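Local coordinates for protein beta-glucoside kinase (Listeria monocytogenes, PDB 4HTL) that phosphorylates cellobiose with ATP to give cellobiose-6'-phosphate and may also regulate transcription of the cellobiose-PTS operon, at residues 179-187 against 196-206. Numbering follows the deposited sequence. Where two conformers were deposited one is given.
Sequences TMLVLRRQY and EEITGEEIFAN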
ATOM      1  N   THR A 179       5.292  19.042   2.402  1.00 18.84           N
ATOM      2  CA  THR A 179       6.583  18.856   3.076  1.00 20.60           C
ATOM      3  C   THR A 179       6.936  20.140   3.781  1.00 18.65           C
ATOM      4  O   THR A 179       6.369  21.222   3.486  1.00 18.52           O
ATOM      5  CB  THR A 179       7.747  18.498   2.105  1.00 19.27           C
ATOM      6  OG1 THR A 179       8.093  19.629   1.310  1.00 20.39           O
ATOM      7  CG2 THR A 179       7.362  17.303   1.152  1.00 20.06           C
HETATM    8  N   MSE A 180       7.900  20.046   4.692  1.00 18.74           N
HETATM    9  CA  MSE A 180       8.408  21.244   5.375  1.00 22.54           C
HETATM   10  C   MSE A 180       9.042  22.252   4.377  1.00 22.42           C
HETATM   11  O   MSE A 180       8.913  23.478   4.545  1.00 23.54           O
HETATM   12  CB  MSE A 180       9.400  20.843   6.434  1.00 28.17           C
HETATM   13  CG  MSE A 180       8.776  19.925   7.547  1.00 26.78           C
HETATM   14 SE   MSE A 180       7.403  20.726   8.693  0.65 28.01          SE
HETATM   15  CE  MSE A 180       8.640  21.703   9.808  1.00 31.96           C
ATOM     16  N   LEU A 181       9.716  21.731   3.347  1.00 21.19           N
ATOM     17  CA  LEU A 181      10.255  22.553   2.266  1.00 21.87           C
ATOM     18  C   LEU A 181       9.162  23.289   1.495  1.00 20.72           C
ATOM     19  O   LEU A 181       9.286  24.491   1.245  1.00 22.01           O
ATOM     20  CB  LEU A 181      11.112  21.742   1.307  1.00 24.28           C
ATOM     21  CG  LEU A 181      11.722  22.488   0.096  1.00 25.93           C
ATOM     22  CD1 LEU A 181      12.538  23.746   0.484  1.00 26.73           C
ATOM     23  CD2 LEU A 181      12.544  21.488  -0.740  1.00 27.55           C
ATOM     24  N   VAL A 182       8.075  22.592   1.152  1.00 19.05           N
ATOM     25  CA  VAL A 182       6.984  23.209   0.431  1.00 18.50           C
ATOM     26  C   VAL A 182       6.398  24.340   1.297  1.00 16.72           C
ATOM     27  O   VAL A 182       6.061  25.409   0.773  1.00 17.63           O
ATOM     28  CB  VAL A 182       5.903  22.165   0.025  1.00 18.36           C
ATOM     29  CG1 VAL A 182       4.614  22.875  -0.392  1.00 19.82           C
ATOM     30  CG2 VAL A 182       6.462  21.263  -1.050  1.00 21.99           C
ATOM     31  N   LEU A 183       6.240  24.103   2.609  1.00 17.30           N
ATOM     32  CA  LEU A 183       5.741  25.146   3.484  1.00 18.49           C
ATOM     33  C   LEU A 183       6.565  26.413   3.418  1.00 19.37           C
ATOM     34  O   LEU A 183       6.000  27.526   3.291  1.00 19.75           O
ATOM     35  CB  LEU A 183       5.674  24.671   4.935  1.00 21.39           C
ATOM     36  CG  LEU A 183       4.470  23.848   5.377  1.00 23.67           C
ATOM     37  CD1 LEU A 183       4.729  23.340   6.808  1.00 25.32           C
ATOM     38  CD2 LEU A 183       3.150  24.652   5.313  1.00 21.35           C
ATOM     39  N   ARG A 184       7.875  26.256   3.462  1.00 21.98           N
ATOM     40  CA  ARG A 184       8.789  27.408   3.379  1.00 22.55           C
ATOM     41  C   ARG A 184       8.689  28.090   2.011  1.00 23.89           C
ATOM     42  O   ARG A 184       8.628  29.318   1.929  1.00 22.54           O
ATOM     43  CB  ARG A 184      10.226  26.995   3.704  1.00 24.02           C
ATOM     44  CG  ARG A 184      10.383  26.532   5.151  1.00 23.68           C
ATOM     45  CD  ARG A 184      11.753  25.929   5.389  1.00 29.47           C
ATOM     46  NE  ARG A 184      12.768  26.891   4.965  1.00 29.12           N
ATOM     47  CZ  ARG A 184      13.649  26.726   3.979  1.00 32.83           C
ATOM     48  NH1 ARG A 184      13.764  25.572   3.325  1.00 39.36           N
ATOM     49  NH2 ARG A 184      14.489  27.722   3.692  1.00 40.37           N
ATOM     50  N   ARG A 185       8.636  27.292   0.946  1.00 19.89           N
ATOM     51  CA  ARG A 185       8.450  27.825  -0.412  1.00 20.92           C
ATOM     52  C   ARG A 185       7.163  28.615  -0.540  1.00 23.57           C
ATOM     53  O   ARG A 185       7.156  29.705  -1.098  1.00 23.44           O
ATOM     54  CB  ARG A 185       8.474  26.712  -1.431  1.00 24.29           C
ATOM     55  CG  ARG A 185       9.874  26.184  -1.635  1.00 31.51           C
ATOM     56  CD  ARG A 185       9.984  25.152  -2.758  1.00 36.53           C
ATOM     57  NE  ARG A 185       9.282  25.576  -3.978  1.00 42.68           N
ATOM     58  CZ  ARG A 185       8.352  24.855  -4.609  1.00 46.01           C
ATOM     59  NH1 ARG A 185       8.016  23.638  -4.172  1.00 52.94           N
ATOM     60  NH2 ARG A 185       7.754  25.339  -5.700  1.00 53.06           N
ATOM     61  N   GLN A 186       6.063  28.069  -0.024  1.00 20.80           N
ATOM     62  CA  GLN A 186       4.813  28.762  -0.086  1.00 18.77           C
ATOM     63  C   GLN A 186       4.848  30.067   0.708  1.00 21.18           C
ATOM     64  O   GLN A 186       4.335  31.089   0.259  1.00 21.64           O
ATOM     65  CB  GLN A 186       3.685  27.890   0.457  1.00 17.65           C
ATOM     66  CG  GLN A 186       3.373  26.685  -0.406  1.00 18.94           C
ATOM     67  CD  GLN A 186       2.486  25.628   0.254  1.00 19.89           C
ATOM     68  OE1 GLN A 186       2.349  25.597   1.483  1.00 18.38           O
ATOM     69  NE2 GLN A 186       1.875  24.737  -0.577  1.00 18.79           N
ATOM     70  N   TYR A 187       5.400  30.013   1.915  1.00 20.64           N
ATOM     71  CA  TYR A 187       5.532  31.220   2.727  1.00 23.00           C
ATOM     72  C   TYR A 187       6.352  32.296   2.040  1.00 23.43           C
ATOM     73  O   TYR A 187       5.971  33.486   2.070  1.00 26.08           O
ATOM     74  CB  TYR A 187       6.112  30.884   4.094  1.00 21.24           C
ATOM     75  CG  TYR A 187       5.843  31.986   5.122  1.00 23.69           C
ATOM     76  CD1 TYR A 187       4.551  32.233   5.583  1.00 29.61           C
ATOM     77  CD2 TYR A 187       6.882  32.750   5.638  1.00 24.51           C
ATOM     78  CE1 TYR A 187       4.295  33.231   6.493  1.00 32.19           C
ATOM     79  CE2 TYR A 187       6.637  33.736   6.570  1.00 33.51           C
ATOM     80  CZ  TYR A 187       5.334  33.973   6.989  1.00 32.70           C
ATOM     81  OH  TYR A 187       5.083  34.940   7.919  1.00 42.54           O
ATOM     82  N   GLU A 196      15.589  31.514   1.671  1.00 42.82           N
ATOM     83  CA  GLU A 196      16.720  31.195   2.554  1.00 38.70           C
ATOM     84  C   GLU A 196      16.587  31.808   3.952  1.00 43.14           C
ATOM     85  O   GLU A 196      17.191  31.298   4.897  1.00 47.18           O
ATOM     86  CB  GLU A 196      18.078  31.533   1.895  1.00 49.29           C
ATOM     87  CG  GLU A 196      18.268  32.981   1.458  1.00 56.43           C
ATOM     88  CD  GLU A 196      17.865  33.241   0.010  1.00 66.06           C
ATOM     89  OE1 GLU A 196      18.493  34.135  -0.601  1.00 74.83           O
ATOM     90  OE2 GLU A 196      16.935  32.562  -0.516  1.00 72.60           O
ATOM     91  N   GLU A 197      15.767  32.859   4.073  1.00 44.19           N
ATOM     92  CA  GLU A 197      15.538  33.589   5.336  1.00 43.93           C
ATOM     93  C   GLU A 197      14.307  33.129   6.121  1.00 50.96           C
ATOM     94  O   GLU A 197      14.008  33.649   7.207  1.00 63.57           O
ATOM     95  CB  GLU A 197      15.440  35.082   5.038  1.00 54.60           C
ATOM     96  CG  GLU A 197      16.807  35.661   4.687  1.00 64.38           C
ATOM     97  CD  GLU A 197      16.759  37.072   4.137  1.00 72.61           C
ATOM     98  OE1 GLU A 197      15.745  37.782   4.349  1.00 58.43           O
ATOM     99  OE2 GLU A 197      17.751  37.464   3.480  1.00 78.37           O
ATOM    100  N   ILE A 198      13.605  32.143   5.577  1.00 36.30           N
ATOM    101  CA  ILE A 198      12.389  31.620   6.198  1.00 32.52           C
ATOM    102  C   ILE A 198      12.672  30.273   6.880  1.00 28.15           C
ATOM    103  O   ILE A 198      13.268  29.366   6.292  1.00 32.59           O
ATOM    104  CB  ILE A 198      11.272  31.467   5.148  1.00 31.89           C
ATOM    105  CG1 ILE A 198      10.876  32.838   4.573  1.00 32.66           C
ATOM    106  CG2 ILE A 198      10.054  30.725   5.730  1.00 29.88           C
ATOM    107  CD1 ILE A 198      10.143  32.734   3.267  1.00 35.75           C
ATOM    108  N   THR A 199      12.198  30.146   8.115  1.00 31.57           N
ATOM    109  CA  THR A 199      12.308  28.916   8.896  1.00 36.19           C
ATOM    110  C   THR A 199      10.913  28.278   9.068  1.00 30.61           C
ATOM    111  O   THR A 199       9.906  28.983   9.089  1.00 29.80           O
ATOM    112  CB  THR A 199      12.884  29.235  10.285  1.00 38.62           C
ATOM    113  OG1 THR A 199      11.942  30.033  11.015  1.00 34.83           O
ATOM    114  CG2 THR A 199      14.240  30.014  10.152  1.00 41.50           C
ATOM    115  N   GLY A 200      10.862  26.962   9.242  1.00 30.18           N
ATOM    116  CA  GLY A 200       9.623  26.305   9.617  1.00 30.78           C
ATOM    117  C   GLY A 200       9.105  26.813  10.939  1.00 31.18           C
ATOM    118  O   GLY A 200       7.893  26.985  11.115  1.00 28.20           O
ATOM    119  N   GLU A 201      10.030  27.127  11.843  1.00 28.76           N
ATOM    120  CA  GLU A 201       9.671  27.572  13.180  0.50 27.55           C
ATOM    121  C   GLU A 201       8.865  28.872  13.108  1.00 25.93           C
ATOM    122  O   GLU A 201       7.864  29.043  13.833  1.00 27.13           O
ATOM    123  CB  GLU A 201      10.933  27.750  14.050  0.50 28.85           C
ATOM    124  CG  GLU A 201      10.657  28.183  15.469  0.50 36.08           C
ATOM    125  CD  GLU A 201      11.931  28.357  16.272  0.50 39.78           C
ATOM    126  OE1 GLU A 201      12.792  27.452  16.215  0.50 51.06           O
ATOM    127  OE2 GLU A 201      12.074  29.394  16.965  0.50 50.69           O
ATOM    128  N   GLU A 202       9.246  29.778  12.221  1.00 27.95           N
ATOM    129  CA  GLU A 202       8.527  31.082  12.159  1.00 29.36           C
ATOM    130  C   GLU A 202       7.138  30.928  11.596  1.00 24.31           C
ATOM    131  O   GLU A 202       6.217  31.606  12.015  1.00 23.79           O
ATOM    132  CB  GLU A 202       9.289  32.155  11.392  1.00 35.76           C
ATOM    133  CG  GLU A 202       9.170  32.205   9.902  1.00 40.67           C
ATOM    134  CD  GLU A 202      10.055  33.288   9.324  1.00 35.91           C
ATOM    135  OE1 GLU A 202      11.167  32.956   8.866  1.00 37.06           O
ATOM    136  OE2 GLU A 202       9.652  34.476   9.351  1.00 40.15           O
ATOM    137  N   ILE A 203       6.990  30.016  10.645  1.00 23.19           N
ATOM    138  CA  ILE A 203       5.656  29.751  10.076  1.00 22.27           C
ATOM    139  C   ILE A 203       4.722  29.230  11.187  1.00 20.21           C
ATOM    140  O   ILE A 203       3.627  29.695  11.327  1.00 22.08           O
ATOM    141  CB  ILE A 203       5.680  28.793   8.878  1.00 21.24           C
ATOM    142  CG1 ILE A 203       6.559  29.343   7.737  1.00 22.19           C
ATOM    143  CG2 ILE A 203       4.257  28.506   8.368  1.00 22.66           C
ATOM    144  CD1 ILE A 203       6.931  28.328   6.675  1.00 23.40           C
ATOM    145  N   PHE A 204       5.164  28.255  11.972  1.00 22.13           N
ATOM    146  CA  PHE A 204       4.360  27.774  13.078  1.00 20.70           C
ATOM    147  C   PHE A 204       4.126  28.804  14.167  1.00 17.73           C
ATOM    148  O   PHE A 204       3.066  28.774  14.807  1.00 21.87           O
ATOM    149  CB  PHE A 204       4.984  26.519  13.691  1.00 20.79           C
ATOM    150  CG  PHE A 204       4.628  25.247  12.936  1.00 21.85           C
ATOM    151  CD1 PHE A 204       3.347  24.737  13.013  1.00 22.61           C
ATOM    152  CD2 PHE A 204       5.548  24.610  12.127  1.00 28.01           C
ATOM    153  CE1 PHE A 204       2.977  23.608  12.313  1.00 24.64           C
ATOM    154  CE2 PHE A 204       5.212  23.455  11.446  1.00 30.35           C
ATOM    155  CZ  PHE A 204       3.924  22.947  11.546  1.00 23.75           C
ATOM    156  N   ALA A 205       5.123  29.645  14.437  1.00 20.98           N
ATOM    157  CA  ALA A 205       4.944  30.716  15.401  1.00 23.66           C
ATOM    158  C   ALA A 205       3.867  31.683  14.927  1.00 21.86           C
ATOM    159  O   ALA A 205       2.970  32.072  15.688  1.00 23.95           O
ATOM    160  CB  ALA A 205       6.281  31.445  15.693  1.00 23.94           C
ATOM    161  N   ASN A 206       3.902  32.029  13.648  1.00 23.12           N
ATOM    162  CA  ASN A 206       2.867  32.881  13.096  0.70 21.98           C
ATOM    163  C   ASN A 206       1.508  32.198  13.126  1.00 21.30           C
ATOM    164  O   ASN A 206       0.519  32.802  13.444  1.00 19.78           O
ATOM    165  CB  ASN A 206       3.223  33.321  11.695  0.70 24.61           C
ATOM    166  CG  ASN A 206       4.423  34.212  11.678  0.70 23.51           C
ATOM    167  OD1 ASN A 206       4.733  34.843  12.673  0.70 31.37           O
ATOM    168  ND2 ASN A 206       5.105  34.269  10.555  0.70 36.92           N
TER
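The backbone carbonyl oxygen of I198 is gripped twice by R184: NE lies 2.9 Å from I198 O in a nearly straight bond, and NH2, at 3.3 Å from I198 O, adds a weak second one. A bend at chi3 (54°) turns the guanidinium edge-on to this oxygen, while NE itself sits above the carbonyl plane. Nearer the backbone, the R184 and I203 side chains cross at about a right angle, R184 CG against I203 CD1. I203 also packs on Y187: its CG1 lies over one ring face, 4.1 Å from the ring centroid, in a CH-pi contact, and its CD1 reaches Y187 CB at 3.7 Å. With CG anti to the backbone N (chi1 -161°), the Y187 ring touches I198 CG2 through CD2. T199 and E202 form a capping box at the start of helix 200-206; the E202 carboxylate also makes a salt bridge with R193. At the start of helix 180-187, CE of the selenomethionine M180 meets the F204 ring edge. This is structural packing of two consecutive helices in a ROK-family kinase of the actin-like ATPase clan: they cross at 70°, axes 10.0 Å apart, and both rest on helix 212-236, where L183 touches L217 and F204 touches I218.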